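Alpha-galactosidase (Umbelopsis vinacea, PDB 3A5V) hydrolyses terminal alpha-galactosidic bonds, probably releasing galactose from galactosides, as a tetrameric family 27 glycoside hydrolase with a beta/alpha barrel. Local coordinates at residues 45-50 and 123-128; 61-66 and 108-113; 72-75 and 81-84; 90-95 and 116-121; 142-147 and 174-179. All blocks are in the same frame, centred on the assembly; numbering follows the deposited sequence.

Contact 1: residues 45-50 and 123-128; sequences YNYVII and IDYLKY
Tyr47 and Tyr125 meet between two strands that are not neighbours in the sheet; strand 89-95 lies between them in the sheet order. This is the tight part of the contact. CD2 of Tyr125 lies over one face of the Tyr47 ring, 3.5 Å from Tyr47 CD1. The ring planes are 53° apart, so the pair is oblique, neither a stack nor T-shaped. Tyr125 holds its CG anti to its own backbone N (chi1 -173°), which extends the ring across to Ile49 as well. Ile49 CD1 sits above a face of that ring, 4.0 Å from the Tyr125 centroid, in a CH-pi contact. The same methyl is 3.7 Å from Tyr125 CZ. Leu162 touches both tyrosines, and Tyr125 OH is hydrogen-bonded to Gln10.

The other side is looser and holds a water. Tyr47 CE1 is 3.9 Å from Asp124 O and meets the Asp124 side chain only at CB, at 4.2 Å. The water lies at the edge of the Tyr47 ring, in its plane. It is 2.7 Å from Tyr47 OH and donates to Asp124 O, also at 2.7 Å. The Asp124 carboxylate has other partners: OD2 bonds to His84 and to the backbone N of Ala90, and OD1 pairs with Arg159. Side chains of strands 47-49 and 125-129, with one strand between them, meeting inside the sheet is typical of the interior of a (beta/alpha)8 barrel.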
# COMPACT_ATOMS: atom_id res chain seq x y z
N TYR A 45 -6.76 31.63 -23.51
CA TYR A 45 -6.05 31.73 -22.22
C TYR A 45 -6.54 32.97 -21.47
O TYR A 45 -5.97 34.06 -21.61
CB TYR A 45 -4.53 31.84 -22.41
CG TYR A 45 -3.85 30.75 -23.23
CD1 TYR A 45 -3.71 30.88 -24.61
CD2 TYR A 45 -3.28 29.63 -22.61
CE1 TYR A 45 -3.03 29.91 -25.38
CE2 TYR A 45 -2.61 28.63 -23.36
CZ TYR A 45 -2.48 28.79 -24.73
OH TYR A 45 -1.82 27.83 -25.48
N ASN A 46 -7.58 32.79 -20.68
CA ASN A 46 -8.29 33.93 -20.12
C ASN A 46 -8.17 34.08 -18.61
O ASN A 46 -8.54 35.12 -18.08
CB ASN A 46 -9.75 33.98 -20.61
CG ASN A 46 -10.63 32.88 -19.99
OD1 ASN A 46 -11.79 33.13 -19.61
ND2 ASN A 46 -10.09 31.70 -19.84
N TYR A 47 -7.64 33.05 -17.92
CA TYR A 47 -7.44 33.15 -16.46
C TYR A 47 -6.04 33.70 -16.12
O TYR A 47 -5.03 33.20 -16.63
CB TYR A 47 -7.67 31.80 -15.76
CG TYR A 47 -9.13 31.38 -15.65
CD1 TYR A 47 -9.96 31.90 -14.65
CD2 TYR A 47 -9.66 30.42 -16.54
CE1 TYR A 47 -11.30 31.51 -14.55
CE2 TYR A 47 -11.00 30.04 -16.46
CZ TYR A 47 -11.81 30.57 -15.45
OH TYR A 47 -13.11 30.16 -15.36
N VAL A 48 -5.98 34.72 -15.27
CA VAL A 48 -4.71 35.25 -14.75
C VAL A 48 -4.67 34.86 -13.27
O VAL A 48 -5.41 35.39 -12.44
CB VAL A 48 -4.58 36.81 -14.89
CG1 VAL A 48 -3.25 37.32 -14.23
CG2 VAL A 48 -4.65 37.23 -16.39
N ILE A 49 -3.79 33.91 -12.95
CA ILE A 49 -3.82 33.27 -11.63
C ILE A 49 -2.67 33.76 -10.80
O ILE A 49 -1.50 33.59 -11.17
CB ILE A 49 -3.79 31.71 -11.76
CG1 ILE A 49 -5.00 31.23 -12.60
CG2 ILE A 49 -3.78 31.05 -10.37
CD1 ILE A 49 -4.71 29.95 -13.42
N ILE A 50 -2.99 34.39 -9.67
CA ILE A 50 -1.99 34.89 -8.74
C ILE A 50 -1.61 33.71 -7.84
O ILE A 50 -2.47 33.18 -7.11
CB ILE A 50 -2.57 36.07 -7.88
CG1 ILE A 50 -3.00 37.24 -8.79
CG2 ILE A 50 -1.58 36.50 -6.77
CD1 ILE A 50 -3.79 38.37 -8.04
N ILE A 123 -12.78 37.36 -7.30
CA ILE A 123 -11.99 36.18 -7.74
C ILE A 123 -12.90 35.19 -8.48
O ILE A 123 -14.06 35.01 -8.09
CB ILE A 123 -11.27 35.52 -6.51
CG1 ILE A 123 -10.21 36.46 -5.92
CG2 ILE A 123 -10.67 34.13 -6.84
CD1 ILE A 123 -9.01 36.79 -6.85
N ASP A 124 -12.39 34.60 -9.56
CA ASP A 124 -13.16 33.70 -10.42
C ASP A 124 -12.65 32.25 -10.40
O ASP A 124 -13.17 31.39 -11.12
CB ASP A 124 -13.05 34.20 -11.87
CG ASP A 124 -13.46 35.66 -12.01
OD1 ASP A 124 -14.64 35.95 -11.77
OD2 ASP A 124 -12.60 36.52 -12.34
N TYR A 125 -11.60 31.99 -9.61
CA TYR A 125 -10.76 30.78 -9.77
C TYR A 125 -9.90 30.63 -8.53
O TYR A 125 -9.24 31.58 -8.11
CB TYR A 125 -9.84 30.97 -11.00
CG TYR A 125 -9.00 29.78 -11.44
CD1 TYR A 125 -7.90 29.33 -10.68
CD2 TYR A 125 -9.25 29.15 -12.66
CE1 TYR A 125 -7.10 28.24 -11.12
CE2 TYR A 125 -8.46 28.07 -13.11
CZ TYR A 125 -7.39 27.62 -12.33
OH TYR A 125 -6.62 26.55 -12.79
N LEU A 126 -9.92 29.43 -7.94
CA LEU A 126 -9.05 29.10 -6.82
C LEU A 126 -8.18 27.89 -7.15
O LEU A 126 -8.72 26.81 -7.46
CB LEU A 126 -9.85 28.77 -5.56
CG LEU A 126 -9.03 28.25 -4.35
CD1 LEU A 126 -8.14 29.36 -3.73
CD2 LEU A 126 -9.95 27.68 -3.30
N LYS A 127 -6.86 28.05 -7.02
CA LYS A 127 -5.93 26.92 -6.94
C LYS A 127 -5.66 26.60 -5.46
O LYS A 127 -5.19 27.45 -4.70
CB LYS A 127 -4.62 27.24 -7.69
CG LYS A 127 -3.47 26.23 -7.47
CD LYS A 127 -2.16 26.72 -8.12
CE LYS A 127 -0.95 25.86 -7.64
NZ LYS A 127 0.34 26.40 -8.20
N TYR A 128 -5.93 25.36 -5.06
CA TYR A 128 -5.99 25.01 -3.63
C TYR A 128 -5.04 23.84 -3.31
O TYR A 128 -5.31 22.68 -3.64
CB TYR A 128 -7.46 24.73 -3.27
CG TYR A 128 -7.78 24.83 -1.80
CD1 TYR A 128 -7.33 25.91 -1.03
CD2 TYR A 128 -8.59 23.87 -1.18
CE1 TYR A 128 -7.63 26.00 0.32
CE2 TYR A 128 -8.91 23.95 0.17
CZ TYR A 128 -8.42 25.03 0.91
OH TYR A 128 -8.73 25.13 2.25
O HOH W 1 -14.60 31.19 -13.39

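Contact 2: residues 61-66 and 108-113; sequences SSKTLL and LGYEDI
The Tyr110 ring lies beside Lys63, whose O comes to it obliquely, 4.1 Å from Tyr110 CD2. Lys63 CD is 4.3 Å from Tyr110 CE2. Arg59 makes a cation-pi contact with the same ring. Arg59 also donates to Lys63 O, so it ties the two sides of the contact together. The second flat group is the Glu111 carboxylate. Gly109 N donates to Glu111 OE2 at 3.1 Å, from above the carboxylate plane and 46° out of it. This bond spans Tyr110, the N-cap of the helix that follows.

The rest is aliphatic packing on Ile113, whose two branches touch different neighbours. Its CD1 methyl lies 4.0 Å from Lys63 CB and equally close to Lys63 CD. Its CG2 methyl stands anti to the backbone N and is 3.7 Å from Lys63 O. That methyl also meets Thr64 CG2 at 4.0 Å, methyl to methyl, with the two side chains crossed at about a right angle. Lys63 is extended beyond CG, and its NZ bonds to a bound polyether, probably from the crystallisation liquor. Gly109, Tyr110 and Ile113 line the same surface pocket. The contact is a surface one. In this beta/alpha barrel it joins the long loop after strand 47-49 to the first turn of helix 111-121.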
# COMPACT_ATOMS: atom_id res chain seq x y z
N SER A 61 -7.77 41.26 12.68
CA SER A 61 -8.57 40.94 13.88
C SER A 61 -9.89 40.31 13.49
O SER A 61 -10.39 39.43 14.19
CB SER A 61 -8.84 42.20 14.72
OG SER A 61 -7.64 42.60 15.36
N SER A 62 -10.45 40.76 12.37
CA SER A 62 -11.67 40.21 11.80
C SER A 62 -11.50 38.75 11.29
O SER A 62 -12.48 38.11 10.93
CB SER A 62 -12.14 41.09 10.64
OG SER A 62 -11.44 40.74 9.43
N LYS A 63 -10.25 38.27 11.25
CA LYS A 63 -9.89 36.91 10.78
C LYS A 63 -9.70 36.78 9.27
O LYS A 63 -9.26 35.73 8.80
CB LYS A 63 -10.88 35.84 11.26
CG LYS A 63 -10.86 35.56 12.76
CD LYS A 63 -11.81 34.40 13.06
CE LYS A 63 -12.06 34.25 14.54
NZ LYS A 63 -12.80 32.99 14.83
N THR A 64 -10.03 37.81 8.50
CA THR A 64 -9.75 37.75 7.07
C THR A 64 -8.25 37.89 6.80
O THR A 64 -7.49 38.43 7.63
CB THR A 64 -10.57 38.74 6.20
OG1 THR A 64 -10.10 40.07 6.40
CG2 THR A 64 -12.04 38.68 6.54
N LEU A 65 -7.82 37.37 5.66
CA LEU A 65 -6.42 37.46 5.27
C LEU A 65 -6.35 38.37 4.05
O LEU A 65 -6.84 38.03 2.96
CB LEU A 65 -5.81 36.08 4.98
CG LEU A 65 -4.32 36.07 4.64
CD1 LEU A 65 -3.45 36.57 5.81
CD2 LEU A 65 -3.87 34.68 4.20
N LEU A 66 -5.74 39.53 4.24
CA LEU A 66 -5.59 40.49 3.15
C LEU A 66 -4.25 40.27 2.43
O LEU A 66 -3.42 39.46 2.86
CB LEU A 66 -5.72 41.93 3.69
CG LEU A 66 -7.05 42.30 4.40
CD1 LEU A 66 -6.99 43.77 4.87
CD2 LEU A 66 -8.27 42.07 3.51
N LEU A 108 -6.96 26.23 6.04
CA LEU A 108 -7.58 25.14 6.81
C LEU A 108 -8.26 25.68 8.07
O LEU A 108 -7.61 26.32 8.89
CB LEU A 108 -6.55 24.07 7.21
CG LEU A 108 -7.09 22.80 7.88
CD1 LEU A 108 -7.91 21.98 6.88
CD2 LEU A 108 -5.92 21.97 8.46
N GLY A 109 -9.56 25.43 8.21
CA GLY A 109 -10.30 25.93 9.36
C GLY A 109 -10.82 27.35 9.16
O GLY A 109 -11.59 27.84 9.98
N TYR A 110 -10.41 28.01 8.07
CA TYR A 110 -10.88 29.35 7.73
C TYR A 110 -11.57 29.38 6.37
O TYR A 110 -11.63 30.44 5.74
CB TYR A 110 -9.69 30.35 7.70
CG TYR A 110 -9.08 30.62 9.05
CD1 TYR A 110 -8.18 29.71 9.62
CD2 TYR A 110 -9.38 31.79 9.76
CE1 TYR A 110 -7.62 29.95 10.88
CE2 TYR A 110 -8.82 32.05 11.01
CZ TYR A 110 -7.94 31.12 11.56
OH TYR A 110 -7.38 31.36 12.79
N GLU A 111 -12.09 28.24 5.93
CA GLU A 111 -12.55 28.11 4.54
C GLU A 111 -13.69 29.10 4.20
O GLU A 111 -13.64 29.75 3.17
CB GLU A 111 -12.97 26.67 4.21
CG GLU A 111 -11.83 25.62 4.27
CD GLU A 111 -11.60 25.02 5.66
OE1 GLU A 111 -12.19 25.54 6.64
OE2 GLU A 111 -10.84 24.02 5.77
N ASP A 112 -14.70 29.19 5.07
CA ASP A 112 -15.84 30.11 4.83
C ASP A 112 -15.38 31.56 4.73
O ASP A 112 -15.73 32.26 3.78
CB ASP A 112 -16.91 29.97 5.92
CG ASP A 112 -17.79 28.74 5.71
OD1 ASP A 112 -17.66 28.07 4.67
OD2 ASP A 112 -18.61 28.44 6.60
N ILE A 113 -14.59 31.97 5.70
CA ILE A 113 -14.04 33.33 5.76
C ILE A 113 -13.20 33.67 4.52
O ILE A 113 -13.38 34.74 3.92
CB ILE A 113 -13.23 33.51 7.05
CG1 ILE A 113 -14.20 33.59 8.26
CG2 ILE A 113 -12.34 34.75 6.98
CD1 ILE A 113 -13.52 33.40 9.61

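Contact 3: residues 72-75 and 81-84; sequences FPRG and DDIH
Arg74, which reaches over to Asp82, is the third residue of a type I beta turn from Phe72 to Gly75, closed by Gly75 N donating to Phe72 O at 3.0 Å. The contact itself is one salt bridge with a water beside it. Arg74 NH2 donates to Asp82 OD2 at 2.8 Å, with an N-H...O angle of 157°. The oxygen lies at the edge of the guanidinium, near its plane. On the acid, NH2 comes in on the syn side of OD2 but is tilted out of the carboxylate plane. The two flat groups are 21° apart.

The turn leads into helix 76-85, one of the helices that wrap the outside of the beta/alpha barrel, and Asp82 lies further along that helix. The bridge thus pins the turn to the helix it introduces. Helix 25-38 lies alongside: its Leu29 touches Asp82, and its Glu25 takes Arg74 NE in a second salt bridge.

The arginine chain is bent at chi3 (-67°), which swings the guanidinium round toward the acid. A water makes a longer second link between the same two groups. It accepts from Arg74 NH1 at 3.1 Å and donates to Asp82 OD1 at 2.9 Å. The direct bond and the water together use both carboxylate oxygens and both terminal nitrogens, which should restrict rotation of the guanidinium. With acids at NE and NH2, the positive charge of Arg74 is probably well balanced.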
# COMPACT_ATOMS: atom_id res chain seq x y z
N PHE A 72 0.75 44.91 -2.97
CA PHE A 72 -0.59 45.24 -3.45
C PHE A 72 -1.12 46.48 -2.72
O PHE A 72 -1.98 46.35 -1.84
CB PHE A 72 -1.53 44.04 -3.28
CG PHE A 72 -1.06 42.80 -4.02
CD1 PHE A 72 -1.41 42.61 -5.36
CD2 PHE A 72 -0.24 41.87 -3.39
CE1 PHE A 72 -0.97 41.48 -6.05
CE2 PHE A 72 0.22 40.73 -4.07
CZ PHE A 72 -0.14 40.53 -5.41
N PRO A 73 -0.60 47.67 -3.07
CA PRO A 73 -0.92 48.88 -2.29
C PRO A 73 -2.38 49.33 -2.37
O PRO A 73 -2.81 50.08 -1.50
CB PRO A 73 0.03 49.95 -2.85
CG PRO A 73 0.40 49.47 -4.23
CD PRO A 73 0.33 47.95 -4.19
N ARG A 74 -3.14 48.86 -3.36
CA ARG A 74 -4.60 49.14 -3.39
C ARG A 74 -5.47 47.98 -2.88
O ARG A 74 -6.69 48.07 -2.90
CB ARG A 74 -5.07 49.50 -4.80
CG ARG A 74 -4.32 50.62 -5.49
CD ARG A 74 -4.84 50.82 -6.90
NE ARG A 74 -4.56 49.68 -7.78
CZ ARG A 74 -5.27 49.38 -8.86
NH1 ARG A 74 -6.31 50.13 -9.22
NH2 ARG A 74 -4.95 48.32 -9.59
N GLY A 75 -4.84 46.90 -2.41
CA GLY A 75 -5.58 45.67 -2.13
C GLY A 75 -5.80 44.88 -3.42
O GLY A 75 -5.52 45.38 -4.53
N ASP A 81 -10.45 44.18 -10.65
CA ASP A 81 -11.24 45.07 -11.53
C ASP A 81 -10.51 45.41 -12.83
O ASP A 81 -11.11 45.42 -13.91
CB ASP A 81 -11.61 46.38 -10.80
CG ASP A 81 -12.64 46.18 -9.69
OD1 ASP A 81 -13.40 45.17 -9.66
OD2 ASP A 81 -12.71 47.08 -8.85
N ASP A 82 -9.21 45.70 -12.73
CA ASP A 82 -8.36 45.96 -13.90
C ASP A 82 -8.24 44.75 -14.83
O ASP A 82 -8.27 44.88 -16.06
CB ASP A 82 -6.95 46.40 -13.47
CG ASP A 82 -6.92 47.81 -12.88
OD1 ASP A 82 -7.86 48.59 -13.15
OD2 ASP A 82 -5.97 48.14 -12.14
N ILE A 83 -8.09 43.57 -14.23
CA ILE A 83 -8.09 42.30 -14.97
C ILE A 83 -9.44 42.05 -15.68
O ILE A 83 -9.49 41.73 -16.88
CB ILE A 83 -7.71 41.11 -14.01
CG1 ILE A 83 -6.24 41.26 -13.57
CG2 ILE A 83 -7.95 39.75 -14.69
CD1 ILE A 83 -5.83 40.35 -12.36
N HIS A 84 -10.53 42.21 -14.94
CA HIS A 84 -11.87 42.13 -15.53
C HIS A 84 -12.06 43.09 -16.72
O HIS A 84 -12.62 42.69 -17.74
CB HIS A 84 -12.95 42.33 -14.47
CG HIS A 84 -13.10 41.17 -13.52
ND1 HIS A 84 -13.78 41.27 -12.33
CD2 HIS A 84 -12.63 39.90 -13.59
CE1 HIS A 84 -13.75 40.09 -11.71
NE2 HIS A 84 -13.07 39.24 -12.45
O HOH W 2 -8.99 49.44 -10.59

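Contact 4: residues 90-95 and 116-121; sequences AGIYSS and KTWAKW
Ile92 and Trp118 join a strand to its covering helix within the beta-alpha-beta unit of strand 89-95, helix 111-121 and strand 125-129, one part of the beta/alpha barrel. The main interaction is CH-pi. Ile92 CG2 sits almost straight above the five-membered ring of Trp118, 3.8 Å from its centroid and 5° off the normal. The two side chains cross at about a right angle. With CG1 anti to the backbone N (chi1 -160°), CG2 stands between the backbone N and the carbonyl carbon, and it is this branch that meets the ring.

Polar bonds are made to other partners: Ser94 OG bonds to the hydroxyl of Ser107.

Apolar packing completes the contact. Leu126 of the next strand touches both Ile92 and Trp118. Within the helix, Trp121 CE3 lies at the edge of the Trp118 indole, in its plane. Ser94 makes its nearest approach through CB, which lies obliquely to the six-membered ring, 3.7 Å from Trp118 CH2.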
# COMPACT_ATOMS: atom_id res chain seq x y z
N ALA A 90 -9.78 36.39 -12.94
CA ALA A 90 -8.70 36.41 -11.94
C ALA A 90 -8.74 35.18 -11.06
O ALA A 90 -9.82 34.75 -10.61
CB ALA A 90 -8.76 37.68 -11.07
N GLY A 91 -7.57 34.61 -10.82
CA GLY A 91 -7.42 33.47 -9.90
C GLY A 91 -6.54 33.82 -8.72
O GLY A 91 -5.73 34.75 -8.77
N ILE A 92 -6.72 33.07 -7.63
CA ILE A 92 -5.93 33.24 -6.40
C ILE A 92 -5.51 31.85 -5.90
O ILE A 92 -6.11 30.81 -6.28
CB ILE A 92 -6.73 34.00 -5.29
CG1 ILE A 92 -5.78 34.59 -4.23
CG2 ILE A 92 -7.77 33.08 -4.59
CD1 ILE A 92 -5.15 35.88 -4.61
N TYR A 93 -4.46 31.83 -5.07
CA TYR A 93 -3.89 30.59 -4.55
C TYR A 93 -4.01 30.56 -3.03
O TYR A 93 -3.80 31.58 -2.35
CB TYR A 93 -2.42 30.47 -4.98
CG TYR A 93 -1.59 29.46 -4.20
CD1 TYR A 93 -1.04 29.80 -2.96
CD2 TYR A 93 -1.36 28.17 -4.71
CE1 TYR A 93 -0.30 28.87 -2.23
CE2 TYR A 93 -0.60 27.25 -4.00
CZ TYR A 93 -0.07 27.61 -2.76
OH TYR A 93 0.68 26.71 -2.03
N SER A 94 -4.35 29.38 -2.50
CA SER A 94 -4.17 29.11 -1.08
C SER A 94 -3.83 27.63 -0.92
O SER A 94 -3.59 26.91 -1.93
CB SER A 94 -5.43 29.51 -0.28
OG SER A 94 -5.17 29.59 1.13
N SER A 95 -3.78 27.16 0.32
CA SER A 95 -3.53 25.73 0.59
C SER A 95 -4.57 25.21 1.57
O SER A 95 -5.01 25.94 2.47
CB SER A 95 -2.13 25.50 1.16
OG SER A 95 -1.87 24.11 1.36
N LYS A 116 -15.32 33.87 1.29
CA LYS A 116 -16.08 35.12 1.32
C LYS A 116 -15.20 36.30 0.90
O LYS A 116 -15.62 37.14 0.09
CB LYS A 116 -16.68 35.33 2.72
CG LYS A 116 -17.55 36.58 2.84
CD LYS A 116 -18.38 36.53 4.13
CE LYS A 116 -19.21 37.82 4.30
NZ LYS A 116 -19.51 38.08 5.75
N THR A 117 -13.98 36.37 1.43
CA THR A 117 -13.02 37.40 1.03
C THR A 117 -12.77 37.38 -0.49
O THR A 117 -12.85 38.41 -1.16
CB THR A 117 -11.69 37.25 1.80
OG1 THR A 117 -11.96 37.36 3.20
CG2 THR A 117 -10.64 38.30 1.40
N TRP A 118 -12.50 36.20 -1.04
CA TRP A 118 -12.16 36.09 -2.45
C TRP A 118 -13.35 36.51 -3.34
O TRP A 118 -13.17 37.23 -4.33
CB TRP A 118 -11.67 34.67 -2.77
CG TRP A 118 -10.45 34.29 -1.96
CD1 TRP A 118 -9.46 35.13 -1.52
CD2 TRP A 118 -10.10 32.98 -1.48
NE1 TRP A 118 -8.52 34.43 -0.81
CE2 TRP A 118 -8.89 33.11 -0.77
CE3 TRP A 118 -10.71 31.72 -1.58
CZ2 TRP A 118 -8.26 32.02 -0.15
CZ3 TRP A 118 -10.08 30.62 -0.96
CH2 TRP A 118 -8.88 30.79 -0.25
N ALA A 119 -14.56 36.10 -2.95
CA ALA A 119 -15.78 36.48 -3.68
C ALA A 119 -15.98 38.01 -3.69
O ALA A 119 -16.32 38.59 -4.72
CB ALA A 119 -16.99 35.78 -3.09
N LYS A 120 -15.73 38.64 -2.55
CA LYS A 120 -15.80 40.10 -2.41
C LYS A 120 -14.79 40.78 -3.34
O LYS A 120 -15.08 41.82 -3.95
CB LYS A 120 -15.52 40.49 -0.95
CG LYS A 120 -15.37 41.98 -0.67
CD LYS A 120 -14.89 42.22 0.77
CE LYS A 120 -14.95 43.70 1.16
NZ LYS A 120 -14.70 43.88 2.64
N TRP A 121 -13.61 40.18 -3.47
CA TRP A 121 -12.59 40.70 -4.36
C TRP A 121 -12.90 40.52 -5.84
O TRP A 121 -12.25 41.15 -6.68
CB TRP A 121 -11.23 40.07 -4.06
CG TRP A 121 -10.61 40.46 -2.74
CD1 TRP A 121 -10.98 41.49 -1.92
CD2 TRP A 121 -9.50 39.81 -2.11
NE1 TRP A 121 -10.16 41.52 -0.81
CE2 TRP A 121 -9.24 40.51 -0.91
CE3 TRP A 121 -8.70 38.71 -2.45
CZ2 TRP A 121 -8.20 40.13 -0.04
CZ3 TRP A 121 -7.66 38.34 -1.59
CH2 TRP A 121 -7.43 39.06 -0.40

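Contact 5: residues 142-147 and 174-179; sequences LSYDRY and WNFAST
Phe176 lays its ring against the helix that carries Ser143, Tyr144 and Tyr147. One face lies over the backbone of that helix, with Tyr144 N offset toward the rim of the ring. The ring thus covers main-chain as well as side-chain atoms. Its CD1 is 3.8 Å from Tyr144 CA and 4.0 Å from Tyr144 CB. The far end of the ring reaches Ser143, where Phe176 CZ is 3.7 Å from Ser143 CB. CG of Phe176 stands between its backbone N and carbonyl carbon (chi1 77°), a setting that points the ring at the helix.

Tyr144 is turned differently. It presents an edge to the other segment, with Phe176 O near the ring plane, 3.1 Å from Tyr144 CD2 and 3.4 Å from Tyr144 CE2. Tyr147 is the more distant neighbour, its CD2 lying obliquely 4.4 Å from Phe176 CE1.

The polar tips are turned to other partners. Ser143 OG bonds to Asp171, and Tyr147 OH to the backbone O of Asp129. Tyr144 OH bonds to Gln134 of a second subunit, whose Gly135 packs on both Tyr144 and Phe176. Helices 140-156 and 173-176 are thus joined at an interface of the tetramer. Between the two segments the chemistry is nearly all carbon packing, plus aromatic C-H groups facing a carbonyl oxygen. This implies that they are held mainly by apolar packing, while the hydroxyls bond to other parts of the fold and to the second subunit.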
# COMPACT_ATOMS: atom_id res chain seq x y z
N LEU A 142 -10.57 11.12 4.26
CA LEU A 142 -9.85 12.24 4.91
C LEU A 142 -9.59 13.41 3.96
O LEU A 142 -9.82 14.59 4.30
CB LEU A 142 -8.53 11.77 5.56
CG LEU A 142 -8.63 10.96 6.86
CD1 LEU A 142 -7.30 10.19 7.17
CD2 LEU A 142 -8.99 11.87 8.02
N SER A 143 -9.06 13.10 2.77
CA SER A 143 -8.76 14.15 1.80
C SER A 143 -10.06 14.77 1.27
O SER A 143 -10.16 16.00 1.14
CB SER A 143 -7.86 13.63 0.68
OG SER A 143 -6.53 13.38 1.16
N TYR A 144 -11.06 13.93 0.99
CA TYR A 144 -12.38 14.42 0.55
C TYR A 144 -12.98 15.47 1.50
O TYR A 144 -13.40 16.53 1.07
CB TYR A 144 -13.36 13.26 0.37
CG TYR A 144 -14.76 13.71 -0.02
CD1 TYR A 144 -15.71 14.01 0.96
CD2 TYR A 144 -15.12 13.82 -1.37
CE1 TYR A 144 -17.01 14.42 0.61
CE2 TYR A 144 -16.41 14.24 -1.73
CZ TYR A 144 -17.35 14.52 -0.72
OH TYR A 144 -18.62 14.92 -1.06
N ASP A 145 -13.04 15.16 2.80
CA ASP A 145 -13.68 16.06 3.76
C ASP A 145 -12.99 17.43 3.82
O ASP A 145 -13.66 18.46 3.87
CB ASP A 145 -13.76 15.41 5.15
CG ASP A 145 -14.84 14.33 5.23
OD1 ASP A 145 -15.78 14.33 4.40
OD2 ASP A 145 -14.75 13.48 6.14
N ARG A 146 -11.65 17.42 3.76
CA ARG A 146 -10.86 18.66 3.79
C ARG A 146 -11.10 19.53 2.54
O ARG A 146 -11.25 20.76 2.66
CB ARG A 146 -9.37 18.31 3.96
CG ARG A 146 -8.39 19.53 4.07
CD ARG A 146 -7.02 19.11 4.66
NE ARG A 146 -6.54 17.89 4.01
CZ ARG A 146 -5.82 17.86 2.90
NH1 ARG A 146 -5.40 18.99 2.31
NH2 ARG A 146 -5.48 16.69 2.38
N TYR A 147 -11.15 18.89 1.37
CA TYR A 147 -11.41 19.62 0.11
C TYR A 147 -12.87 20.01 -0.07
O TYR A 147 -13.17 21.04 -0.68
CB TYR A 147 -10.83 18.88 -1.13
CG TYR A 147 -9.33 19.06 -1.17
CD1 TYR A 147 -8.78 20.30 -1.49
CD2 TYR A 147 -8.46 18.03 -0.79
CE1 TYR A 147 -7.40 20.51 -1.48
CE2 TYR A 147 -7.07 18.23 -0.78
CZ TYR A 147 -6.55 19.48 -1.11
OH TYR A 147 -5.19 19.72 -1.09
N TRP A 174 -9.21 11.80 -8.74
CA TRP A 174 -10.00 11.36 -9.91
C TRP A 174 -11.22 10.52 -9.51
O TRP A 174 -12.17 10.40 -10.29
CB TRP A 174 -9.11 10.59 -10.93
CG TRP A 174 -8.22 9.58 -10.27
CD1 TRP A 174 -8.55 8.30 -9.89
CD2 TRP A 174 -6.86 9.78 -9.85
NE1 TRP A 174 -7.47 7.70 -9.28
CE2 TRP A 174 -6.42 8.58 -9.24
CE3 TRP A 174 -5.96 10.86 -9.95
CZ2 TRP A 174 -5.12 8.42 -8.74
CZ3 TRP A 174 -4.67 10.71 -9.45
CH2 TRP A 174 -4.26 9.50 -8.84
N ASN A 175 -11.19 9.93 -8.31
CA ASN A 175 -12.34 9.26 -7.70
C ASN A 175 -13.14 10.19 -6.78
O ASN A 175 -14.35 10.33 -6.93
CB ASN A 175 -11.92 8.00 -6.90
CG ASN A 175 -11.10 7.01 -7.73
OD1 ASN A 175 -11.46 6.66 -8.87
ND2 ASN A 175 -10.00 6.52 -7.15
N PHE A 176 -12.46 10.82 -5.81
CA PHE A 176 -13.17 11.52 -4.73
C PHE A 176 -13.60 12.95 -5.04
O PHE A 176 -14.56 13.45 -4.44
CB PHE A 176 -12.45 11.42 -3.36
CG PHE A 176 -11.22 12.33 -3.21
CD1 PHE A 176 -11.37 13.72 -3.05
CD2 PHE A 176 -9.93 11.79 -3.16
CE1 PHE A 176 -10.25 14.56 -2.87
CE2 PHE A 176 -8.78 12.63 -3.01
CZ PHE A 176 -8.96 14.02 -2.87
N ALA A 177 -12.90 13.60 -5.96
CA ALA A 177 -13.05 15.06 -6.14
C ALA A 177 -13.92 15.43 -7.34
O ALA A 177 -14.17 16.60 -7.59
CB ALA A 177 -11.67 15.71 -6.28
N SER A 178 -14.40 14.43 -8.06
CA SER A 178 -14.96 14.66 -9.39
C SER A 178 -16.28 15.42 -9.40
O SER A 178 -16.61 16.08 -10.38
CB SER A 178 -15.09 13.35 -10.17
OG SER A 178 -15.77 12.40 -9.39
N THR A 179 -17.06 15.32 -8.33
CA THR A 179 -18.33 16.06 -8.28
C THR A 179 -18.22 17.33 -7.43
O THR A 179 -19.15 18.12 -7.38
CB THR A 179 -19.52 15.19 -7.77
OG1 THR A 179 -19.36 14.92 -6.38
CG2 THR A 179 -19.62 13.87 -8.56

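Contact 1 opens first, at 45-50, and its loop holds contacts 2, 3 and 4. Contact 3 closes first, a short loop from turn 72-75 to helix 76-85. It lies within the span of contact 2, which runs from 61-66 to 108-113. Contact 4 opens at 90-95, before contact 2 has closed, and closes at 116-121, so these two cross; both use helix 111-121. Contact 1 then closes at 123-128, on the strand next to 89-95. His84 and Asp124 link contacts 3 and 1. Contact 5 follows in series, from 142-147 to 174-179, and its Tyr147 packs on Tyr128. Together they tie barrel core, outer helices, surface loops and subunit interface.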